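Protein pelota homolog (Archaeoglobus fulgidus, PDB 3OBY) probably recognises stalled ribosomes and helps release them, with a metal-dependent endoribonuclease activity that would cleave the stalled mRNA. Local coordinates at residues A[171-176]-A[198-203]; A[189-194]-A[218-223]; A[34-39]-A[107-112]; A[21-26]-A[315-320]. All blocks are in the same frame, centred on the assembly; numbering follows the deposited sequence.

Contact 1 (A[171-176]-A[198-203])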
# COMPACT_ATOMS: atom_id res chain seq x y z
N GLU A 171 -33.49 13.83 12.47
CA GLU A 171 -33.80 12.60 11.75
C GLU A 171 -33.39 12.75 10.30
O GLU A 171 -33.76 11.95 9.44
CB GLU A 171 -35.29 12.25 11.85
CG GLU A 171 -35.50 10.85 12.39
CD GLU A 171 -34.26 9.97 12.23
OE1 GLU A 171 -33.22 10.28 12.85
OE2 GLU A 171 -34.32 8.98 11.47
N PHE A 172 -32.62 13.80 10.05
CA PHE A 172 -32.07 14.10 8.75
C PHE A 172 -31.01 13.00 8.61
O PHE A 172 -30.83 12.40 7.54
CB PHE A 172 -31.44 15.50 8.80
CG PHE A 172 -30.52 15.81 7.66
CD1 PHE A 172 -30.96 15.75 6.35
CD2 PHE A 172 -29.20 16.17 7.91
CE1 PHE A 172 -30.10 16.05 5.30
CE2 PHE A 172 -28.33 16.48 6.87
CZ PHE A 172 -28.78 16.41 5.55
N PHE A 173 -30.36 12.71 9.74
CA PHE A 173 -29.32 11.70 9.84
C PHE A 173 -29.82 10.33 9.39
O PHE A 173 -29.23 9.70 8.51
CB PHE A 173 -28.84 11.59 11.29
CG PHE A 173 -28.03 12.78 11.76
CD1 PHE A 173 -27.92 13.92 10.98
CD2 PHE A 173 -27.39 12.74 12.99
CE1 PHE A 173 -27.18 15.02 11.42
CE2 PHE A 173 -26.65 13.83 13.44
CZ PHE A 173 -26.54 14.98 12.65
N GLY A 174 -30.90 9.87 10.01
CA GLY A 174 -31.46 8.59 9.66
C GLY A 174 -31.64 8.41 8.17
O GLY A 174 -31.33 7.35 7.63
N GLU A 175 -32.14 9.45 7.51
CA GLU A 175 -32.36 9.40 6.06
C GLU A 175 -31.05 9.27 5.30
O GLU A 175 -30.96 8.50 4.35
CB GLU A 175 -33.11 10.66 5.60
CG GLU A 175 -34.54 10.75 6.11
CD GLU A 175 -35.24 12.02 5.67
OE1 GLU A 175 -34.58 12.86 5.02
OE2 GLU A 175 -36.43 12.19 5.99
N VAL A 176 -30.04 10.03 5.73
CA VAL A 176 -28.73 9.99 5.09
C VAL A 176 -28.15 8.59 5.26
O VAL A 176 -27.70 7.97 4.30
CB VAL A 176 -27.76 11.00 5.72
CG1 VAL A 176 -26.39 10.90 5.05
CG2 VAL A 176 -28.31 12.40 5.59
N ASN A 198 -19.52 15.00 13.25
CA ASN A 198 -19.25 14.31 14.50
C ASN A 198 -20.51 13.62 15.01
O ASN A 198 -20.54 12.40 15.17
CB ASN A 198 -18.71 15.30 15.53
CG ASN A 198 -17.44 15.98 15.06
OD1 ASN A 198 -16.42 15.33 14.84
ND2 ASN A 198 -17.50 17.30 14.91
N ASP A 199 -21.56 14.39 15.27
CA ASP A 199 -22.80 13.81 15.77
C ASP A 199 -23.34 12.72 14.85
O ASP A 199 -23.94 11.75 15.32
CB ASP A 199 -23.87 14.89 15.96
CG ASP A 199 -23.41 16.01 16.87
OD1 ASP A 199 -22.58 15.76 17.78
OD2 ASP A 199 -23.90 17.15 16.69
N PHE A 200 -23.11 12.87 13.55
CA PHE A 200 -23.58 11.88 12.58
C PHE A 200 -22.89 10.54 12.84
O PHE A 200 -23.54 9.50 12.90
CB PHE A 200 -23.29 12.35 11.15
CG PHE A 200 -23.82 11.43 10.08
CD1 PHE A 200 -25.20 11.26 9.91
CD2 PHE A 200 -22.95 10.69 9.29
CE1 PHE A 200 -25.69 10.37 8.96
CE2 PHE A 200 -23.44 9.80 8.33
CZ PHE A 200 -24.81 9.63 8.17
N LEU A 201 -21.57 10.57 13.00
CA LEU A 201 -20.82 9.35 13.27
C LEU A 201 -21.36 8.68 14.53
O LEU A 201 -21.56 7.46 14.55
CB LEU A 201 -19.32 9.66 13.42
CG LEU A 201 -18.39 8.51 13.83
CD1 LEU A 201 -18.61 7.30 12.94
CD2 LEU A 201 -16.95 8.96 13.77
N ASP A 202 -21.61 9.46 15.57
CA ASP A 202 -22.15 8.90 16.81
C ASP A 202 -23.48 8.24 16.47
O ASP A 202 -23.78 7.15 16.95
CB ASP A 202 -22.37 9.98 17.88
CG ASP A 202 -21.08 10.44 18.53
OD1 ASP A 202 -20.18 9.60 18.76
OD2 ASP A 202 -20.96 11.65 18.85
N PHE A 203 -24.27 8.90 15.62
CA PHE A 203 -25.55 8.37 15.19
C PHE A 203 -25.34 7.02 14.53
O PHE A 203 -26.15 6.10 14.69
CB PHE A 203 -26.22 9.32 14.19
CG PHE A 203 -27.50 8.78 13.61
CD1 PHE A 203 -28.69 8.86 14.32
CD2 PHE A 203 -27.51 8.16 12.36
CE1 PHE A 203 -29.88 8.34 13.79
CE2 PHE A 203 -28.68 7.64 11.83
CZ PHE A 203 -29.87 7.72 12.55

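Contact 2 (A[189-194]-A[218-223])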
# COMPACT_ATOMS: atom_id res chain seq x y z
N ILE A 189 -15.84 8.33 4.42
CA ILE A 189 -15.09 9.49 4.86
C ILE A 189 -16.21 10.49 5.17
O ILE A 189 -17.02 10.79 4.30
CB ILE A 189 -14.18 10.08 3.76
CG1 ILE A 189 -13.01 9.14 3.47
CG2 ILE A 189 -13.61 11.40 4.23
CD1 ILE A 189 -13.42 7.78 3.00
N VAL A 190 -16.25 10.97 6.40
CA VAL A 190 -17.28 11.92 6.82
C VAL A 190 -16.63 13.26 7.13
O VAL A 190 -15.90 13.39 8.12
CB VAL A 190 -18.00 11.41 8.07
CG1 VAL A 190 -19.12 12.35 8.45
CG2 VAL A 190 -18.54 10.02 7.82
N ALA A 191 -16.90 14.27 6.30
CA ALA A 191 -16.33 15.59 6.50
C ALA A 191 -17.41 16.66 6.48
O ALA A 191 -18.57 16.36 6.18
CB ALA A 191 -15.29 15.89 5.43
N GLY A 192 -17.03 17.89 6.80
CA GLY A 192 -17.99 18.99 6.82
C GLY A 192 -17.69 20.02 7.90
O GLY A 192 -16.82 19.80 8.75
N PRO A 193 -18.38 21.16 7.87
CA PRO A 193 -18.17 22.22 8.86
C PRO A 193 -18.85 21.95 10.20
O PRO A 193 -19.97 21.45 10.25
CB PRO A 193 -18.76 23.44 8.16
CG PRO A 193 -19.92 22.85 7.43
CD PRO A 193 -19.31 21.60 6.82
N GLY A 194 -18.15 22.28 11.28
CA GLY A 194 -18.69 22.13 12.60
C GLY A 194 -18.73 20.72 13.12
O GLY A 194 -17.83 19.88 12.92
N VAL A 218 -13.03 13.49 9.11
CA VAL A 218 -11.87 14.31 8.78
C VAL A 218 -12.12 15.78 9.12
O VAL A 218 -13.27 16.22 9.21
CB VAL A 218 -11.51 14.17 7.29
CG1 VAL A 218 -10.41 15.15 6.91
CG2 VAL A 218 -11.04 12.75 7.02
N ASP A 219 -11.04 16.53 9.32
CA ASP A 219 -11.12 17.94 9.67
C ASP A 219 -11.66 18.85 8.56
O ASP A 219 -12.11 19.96 8.85
CB ASP A 219 -9.74 18.45 10.10
CG ASP A 219 -9.79 19.85 10.69
OD1 ASP A 219 -8.72 20.46 10.86
OD2 ASP A 219 -10.91 20.33 10.99
N VAL A 220 -11.60 18.40 7.31
CA VAL A 220 -12.09 19.20 6.19
C VAL A 220 -13.40 19.93 6.52
O VAL A 220 -14.32 19.35 7.09
CB VAL A 220 -12.32 18.32 4.94
CG1 VAL A 220 -12.95 19.14 3.82
CG2 VAL A 220 -11.00 17.72 4.47
N SER A 221 -13.47 21.20 6.15
CA SER A 221 -14.66 22.01 6.42
C SER A 221 -15.52 22.23 5.19
O SER A 221 -16.73 22.45 5.29
CB SER A 221 -14.25 23.36 7.00
OG SER A 221 -13.59 23.22 8.24
N SER A 222 -14.89 22.17 4.02
CA SER A 222 -15.57 22.36 2.75
C SER A 222 -16.79 21.44 2.68
O SER A 222 -16.99 20.59 3.54
CB SER A 222 -14.61 22.05 1.60
OG SER A 222 -13.31 22.55 1.86
N VAL A 223 -17.60 21.60 1.64
CA VAL A 223 -18.77 20.76 1.48
C VAL A 223 -18.98 20.49 -0.01
O VAL A 223 -18.51 21.26 -0.85
CB VAL A 223 -20.02 21.44 2.09
CG1 VAL A 223 -20.24 22.81 1.46
CG2 VAL A 223 -21.25 20.55 1.89

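Contact 3 (A[34-39]-A[107-112])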
# COMPACT_ATOMS: atom_id res chain seq x y z
N LYS A 34 20.80 -0.83 -14.12
CA LYS A 34 21.90 0.02 -14.55
C LYS A 34 21.72 0.16 -16.04
O LYS A 34 21.69 -0.84 -16.75
CB LYS A 34 23.25 -0.63 -14.24
CG LYS A 34 23.64 -0.60 -12.77
CD LYS A 34 24.91 -1.39 -12.49
CE LYS A 34 24.74 -2.86 -12.82
NZ LYS A 34 25.95 -3.67 -12.52
N GLY A 35 21.57 1.40 -16.49
CA GLY A 35 21.38 1.65 -17.91
C GLY A 35 20.08 2.38 -18.15
O GLY A 35 19.95 3.13 -19.11
N ASP A 36 19.10 2.16 -17.27
CA ASP A 36 17.81 2.82 -17.41
C ASP A 36 17.94 4.31 -17.10
O ASP A 36 19.02 4.81 -16.83
CB ASP A 36 16.76 2.21 -16.46
CG ASP A 36 16.52 0.73 -16.72
OD1 ASP A 36 16.74 0.27 -17.86
OD2 ASP A 36 16.08 0.03 -15.77
N VAL A 37 16.82 5.01 -17.15
CA VAL A 37 16.81 6.42 -16.83
C VAL A 37 15.69 6.63 -15.82
O VAL A 37 14.56 6.21 -16.05
CB VAL A 37 16.57 7.31 -18.07
CG1 VAL A 37 16.41 8.78 -17.64
CG2 VAL A 37 17.73 7.18 -19.05
N VAL A 38 16.02 7.27 -14.71
CA VAL A 38 15.06 7.53 -13.64
C VAL A 38 14.90 9.02 -13.34
O VAL A 38 15.89 9.74 -13.17
CB VAL A 38 15.50 6.81 -12.34
CG1 VAL A 38 14.51 7.07 -11.22
CG2 VAL A 38 15.64 5.31 -12.61
N PHE A 39 13.65 9.47 -13.28
CA PHE A 39 13.33 10.86 -12.97
C PHE A 39 12.64 10.92 -11.61
O PHE A 39 11.72 10.15 -11.34
CB PHE A 39 12.39 11.45 -14.02
CG PHE A 39 13.08 12.03 -15.21
CD1 PHE A 39 13.43 13.38 -15.23
CD2 PHE A 39 13.38 11.23 -16.31
CE1 PHE A 39 14.07 13.93 -16.34
CE2 PHE A 39 14.01 11.77 -17.43
CZ PHE A 39 14.36 13.12 -17.45
N ILE A 107 10.45 5.71 -14.53
CA ILE A 107 11.45 4.80 -15.04
C ILE A 107 11.25 4.79 -16.55
O ILE A 107 10.13 4.61 -17.04
CB ILE A 107 11.25 3.37 -14.47
CG1 ILE A 107 11.47 3.39 -12.97
CG2 ILE A 107 12.21 2.39 -15.12
CD1 ILE A 107 11.08 2.08 -12.30
N ILE A 108 12.32 5.02 -17.29
CA ILE A 108 12.28 5.03 -18.75
C ILE A 108 13.29 4.01 -19.24
O ILE A 108 14.48 4.15 -18.97
CB ILE A 108 12.65 6.41 -19.29
CG1 ILE A 108 11.75 7.47 -18.66
CG2 ILE A 108 12.51 6.43 -20.81
CD1 ILE A 108 12.06 8.89 -19.08
N LYS A 109 12.79 2.99 -19.94
CA LYS A 109 13.63 1.92 -20.46
C LYS A 109 12.82 1.07 -21.43
O LYS A 109 11.68 1.39 -21.76
CB LYS A 109 14.08 1.00 -19.31
CG LYS A 109 12.89 0.35 -18.60
CD LYS A 109 13.26 -0.36 -17.30
CE LYS A 109 14.18 -1.55 -17.55
NZ LYS A 109 14.58 -2.24 -16.29
N LYS A 110 13.44 -0.02 -21.86
CA LYS A 110 12.79 -0.98 -22.72
C LYS A 110 12.36 -1.98 -21.66
O LYS A 110 13.19 -2.49 -20.92
CB LYS A 110 13.78 -1.61 -23.71
CG LYS A 110 14.82 -2.55 -23.08
CD LYS A 110 15.86 -3.01 -24.11
CE LYS A 110 16.80 -4.08 -23.55
NZ LYS A 110 16.10 -5.36 -23.26
N TRP A 111 11.06 -2.24 -21.57
CA TRP A 111 10.56 -3.17 -20.56
C TRP A 111 10.48 -4.63 -20.96
O TRP A 111 10.07 -4.97 -22.08
CB TRP A 111 9.20 -2.70 -20.07
CG TRP A 111 9.24 -1.32 -19.50
CD1 TRP A 111 9.35 -0.15 -20.18
CD2 TRP A 111 9.20 -0.98 -18.10
NE1 TRP A 111 9.40 0.91 -19.30
CE2 TRP A 111 9.32 0.42 -18.02
CE3 TRP A 111 9.10 -1.72 -16.92
CZ2 TRP A 111 9.32 1.11 -16.79
CZ3 TRP A 111 9.11 -1.04 -15.70
CH2 TRP A 111 9.22 0.36 -15.65
N LYS A 112 10.88 -5.51 -20.04
CA LYS A 112 10.81 -6.94 -20.28
C LYS A 112 9.48 -7.40 -19.71
O LYS A 112 8.96 -6.80 -18.76
CB LYS A 112 11.95 -7.67 -19.56
CG LYS A 112 13.32 -7.09 -19.83
CD LYS A 112 14.38 -7.78 -18.99
CE LYS A 112 15.60 -6.90 -18.87
NZ LYS A 112 15.20 -5.58 -18.31

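Contact 4 (A[21-26]-A[315-320])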
# COMPACT_ATOMS: atom_id res chain seq x y z
N THR A 21 4.31 0.40 -0.59
CA THR A 21 4.67 -0.58 0.41
C THR A 21 6.12 -1.01 0.26
O THR A 21 6.75 -0.77 -0.77
CB THR A 21 3.79 -1.84 0.29
OG1 THR A 21 4.05 -2.50 -0.95
CG2 THR A 21 2.34 -1.47 0.36
N LEU A 22 6.65 -1.64 1.31
CA LEU A 22 8.02 -2.10 1.26
C LEU A 22 8.15 -3.17 0.17
O LEU A 22 9.22 -3.36 -0.41
CB LEU A 22 8.44 -2.63 2.63
CG LEU A 22 8.40 -1.57 3.74
CD1 LEU A 22 8.92 -2.15 5.04
CD2 LEU A 22 9.22 -0.36 3.35
N ASP A 23 7.04 -3.86 -0.12
CA ASP A 23 7.00 -4.88 -1.18
C ASP A 23 7.34 -4.16 -2.49
O ASP A 23 8.21 -4.59 -3.26
CB ASP A 23 5.59 -5.47 -1.34
CG ASP A 23 5.16 -6.32 -0.16
OD1 ASP A 23 5.85 -6.32 0.88
OD2 ASP A 23 4.11 -6.99 -0.26
N ASP A 24 6.62 -3.07 -2.73
CA ASP A 24 6.79 -2.26 -3.93
C ASP A 24 8.23 -1.79 -4.03
O ASP A 24 8.89 -1.99 -5.05
CB ASP A 24 5.86 -1.04 -3.88
CG ASP A 24 4.39 -1.39 -4.08
OD1 ASP A 24 3.54 -0.52 -3.77
OD2 ASP A 24 4.07 -2.50 -4.55
N LEU A 25 8.71 -1.16 -2.97
CA LEU A 25 10.07 -0.64 -2.93
C LEU A 25 11.08 -1.75 -3.23
O LEU A 25 12.05 -1.54 -3.96
CB LEU A 25 10.36 -0.03 -1.56
CG LEU A 25 11.51 0.98 -1.55
CD1 LEU A 25 11.18 2.11 -2.51
CD2 LEU A 25 11.72 1.52 -0.14
N TRP A 26 10.84 -2.93 -2.68
CA TRP A 26 11.73 -4.06 -2.90
C TRP A 26 11.70 -4.49 -4.38
O TRP A 26 12.74 -4.80 -4.96
CB TRP A 26 11.32 -5.24 -2.01
CG TRP A 26 12.25 -6.39 -2.10
CD1 TRP A 26 13.43 -6.55 -1.44
CD2 TRP A 26 12.13 -7.52 -2.97
NE1 TRP A 26 14.05 -7.71 -1.83
CE2 TRP A 26 13.28 -8.33 -2.77
CE3 TRP A 26 11.17 -7.93 -3.91
CZ2 TRP A 26 13.49 -9.52 -3.47
CZ3 TRP A 26 11.38 -9.11 -4.61
CH2 TRP A 26 12.53 -9.89 -4.38
N VAL A 315 5.80 -12.81 -1.58
CA VAL A 315 6.62 -12.24 -0.53
C VAL A 315 5.83 -11.12 0.13
O VAL A 315 5.15 -10.35 -0.54
CB VAL A 315 7.94 -11.64 -1.09
CG1 VAL A 315 8.78 -11.09 0.06
CG2 VAL A 315 8.71 -12.70 -1.88
N VAL A 316 5.91 -11.04 1.46
CA VAL A 316 5.22 -10.00 2.21
C VAL A 316 6.21 -9.37 3.19
O VAL A 316 6.60 -10.00 4.18
CB VAL A 316 4.01 -10.57 2.99
CG1 VAL A 316 3.45 -9.52 3.92
CG2 VAL A 316 2.93 -11.04 2.01
N ILE A 317 6.63 -8.14 2.91
CA ILE A 317 7.58 -7.46 3.78
C ILE A 317 6.84 -6.51 4.70
O ILE A 317 6.25 -5.53 4.25
CB ILE A 317 8.62 -6.64 2.98
CG1 ILE A 317 9.30 -7.53 1.93
CG2 ILE A 317 9.68 -6.08 3.93
CD1 ILE A 317 10.23 -6.78 1.02
N MET A 318 6.87 -6.82 6.00
CA MET A 318 6.20 -6.00 7.00
C MET A 318 7.20 -5.09 7.71
O MET A 318 8.32 -5.49 8.01
CB MET A 318 5.50 -6.89 8.03
CG MET A 318 4.72 -8.06 7.43
SD MET A 318 3.91 -9.00 8.73
CE MET A 318 2.97 -10.16 7.79
N SER A 319 6.77 -3.87 7.97
CA SER A 319 7.61 -2.90 8.65
C SER A 319 7.48 -3.01 10.16
O SER A 319 6.38 -2.91 10.70
CB SER A 319 7.23 -1.49 8.24
OG SER A 319 7.80 -0.54 9.12
N THR A 320 8.59 -3.18 10.85
CA THR A 320 8.57 -3.27 12.30
C THR A 320 8.07 -1.97 12.94
O THR A 320 8.03 -1.87 14.17
CB THR A 320 9.95 -3.60 12.85
OG1 THR A 320 10.91 -2.66 12.35
CG2 THR A 320 10.37 -5.00 12.41

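Contact 1 (A[171-176]-A[198-203])
Phe203 N donates to Asp199 O at 2.9 Å, one turn back along helix 196-207, and the turn so closed presents Asp199, Phe200 and Phe203 together to Phe173 on helix 172-183. The short helical segments cross at -65° with their axes 10.3 Å apart, and the room between them is taken up by an aromatic cluster of three phenylalanines. Phe200 meets Phe173 edge first: its CD1 stands over one face of the Phe173 ring, displaced toward the rim and 3.7 Å from Phe173 CG. With the planes at 89°, this is a T-shaped pair. Because Phe200 CG is anti to the backbone N (chi1 -176°), the ring runs across to the partner helix, where its edge passes the carbonyl of Phe173 and Phe200 CZ reaches Val176 CG1 at 3.7 Å. Phe203 receives Phe173 in another way. Phe173 CB sits above the middle of the Phe203 ring, 3.8 Å from its centroid, in a CH-pi contact, while the edge of the Phe173 ring is turned to the same face in an offset edge-to-face pair. The far end of Phe203 rests on the backbone of Gly174. An alanine in place of Phe203 is likely to strip Phe173 CB of its aromatic cover and open a gap beside Gly174. Beneath the cluster, Phe173 packs on Ile136 and Phe200 on Leu134, both of strand 131-137 in the central domain's mixed sheet. Across the two segments the contact is aromatic and apolar, so it depends on the shape and mutual tilt of the three rings.

Contact 2 (A[189-194]-A[218-223])
Val218 N gives its hydrogen to Val190 O at 3.0 Å, and two residues on in each segment Gly192 N reaches Val220 O at 3.1 Å. This is the close-fitting part. Ala191, between the two bonded residues, puts CB 3.9 Å from Val220 CB, and further back the Ile189 and Val218 side chains lie side by side, pointing the same way, and touch through their CG2 methyls. Gly192 turns the chain out of the strand with backbone angles that call for glycine. Its carbonyl oxygen lies close to that of Val220, two acceptors, and Lys197 NZ bonds to Gly192 O and Val218 O and weakly to Val220 O. Toward solvent the bonding stops: the Pro193 ring lies against Ser221 O without an N-H to offer it, and Ser221 is exposed. Val220 is covered by Ile231 of helix 224-233. Strand 187-191 and strand 215-217 run parallel with helix 196-207 and the short helix 209-212 between them in sequence, so these bonds carry the pairing past the strand end in a beta-alpha-beta crossover at the border of the mixed sheet of the central eRF1-type domain.

Contact 3 (A[34-39]-A[107-112])
Ile108 and Val37 face each other as an antiparallel hydrogen-bonded pair, and with Asp36 they bury the largest areas here. The two bonds of the pair are Ile108 N to Val37 O, 2.8 Å, and Val37 N to Ile108 O, 3.1 Å. On the side of the sheet where both side chains stand, Val37 CB and Ile108 CB are 4.2 Å apart, and the isoleucine extends to Phe39, its CD1 lying 3.8 Å from Phe39 CE2. Asp36, just ahead of the strand, directs its CB bond at the partner chain and takes a salt bridge from Lys109: NZ meets Asp36 OD2 at 2.8 Å on the syn side, 22° out of the carboxylate plane. Lys109 CG sits between the backbone N and the carbonyl carbon (chi1 61°), and a bend further out at chi3 carries the chain obliquely across the carboxylate, bringing NZ to OD2; CG also lies over one face of the Trp111 ring. The same ammonium bridges to Glu33 OE1 and bonds to Ile31 O, while Asp36 OD2 also accepts from Glu33 N. Methionine at the position of Lys109 would probably leave Asp36 without its cation, Glu33 with only Lys112 of the two lysines, and Ile31 O without this donor. Strand 37-40 lies between 105-108 and 63-72 in the antiparallel sheet of the Sm-fold domain; Val37 also touches Val86 of strand 79-87. On its other edge, strand 105-108 pairs with 14-18, and beyond the corner at Lys109, Trp111 packs on helix 113-123.

Contact 4 (A[21-26]-A[315-320])
Asp23 of helix 22-31 reaches to the backbone of strand 314-318, where Ile317 N donates to Asp23 OD1 at 2.8 Å. That bond is fairly straight, 161° at the hydrogen, and meets the oxygen on its syn side, somewhat out of the carboxylate plane. The other oxygen, OD2, forms a salt bridge with Arg245 of helix 236-262, so both oxygens of a buried carboxylate are held, and its negative charge is probably stabilised. The helix start is itself fixed by a capping box: Asp24 N bonds to Thr21 OG1 at 3.2 Å, with a weak return bond from Thr21 N to Asp24 OD1. Apolar contacts centre on Ile317. Its CG2 meets Leu22 CB at 3.9 Å, whereas CG1, beside the backbone N (chi1 -53°), sends CD1 to Trp26 CB at 3.6 Å. Leu22 CD1 extends further along, onto Ser319 CB at 3.7 Å. Trp26 is also held by Asp302, through NE1, and packs on Leu305 of helix 301-310. Helix 22-31 of the N-terminal domain thus packs on strand 314-318, a border strand of the C-terminal domain's sheet, making this an inter-domain contact; the strand pairs with 282-288, and Val316 and Met318, directed away from helix 22-31, pack on helix 236-262.

Contacts 1 and 2 belong to the central domain, with centres 14 Å apart, and they touch where Phe200 CD2 lies 4.3 Å from Val190 CG1: the helix pair and the parallel strand end share one core. Contact 3 lies within the N-terminal Sm-fold domain, 52 Å from contact 1 between centres. Contact 4 alone joins two domains, the N-terminal and C-terminal ones, and the other three fall inside the loop it closes. Its centre is 22 Å from that of contact 3, with nearest atoms about 9 Å apart, and helix 22-31 leads on to strand 37-40. The predicted endoribonuclease activity is assigned to the domain holding contact 3.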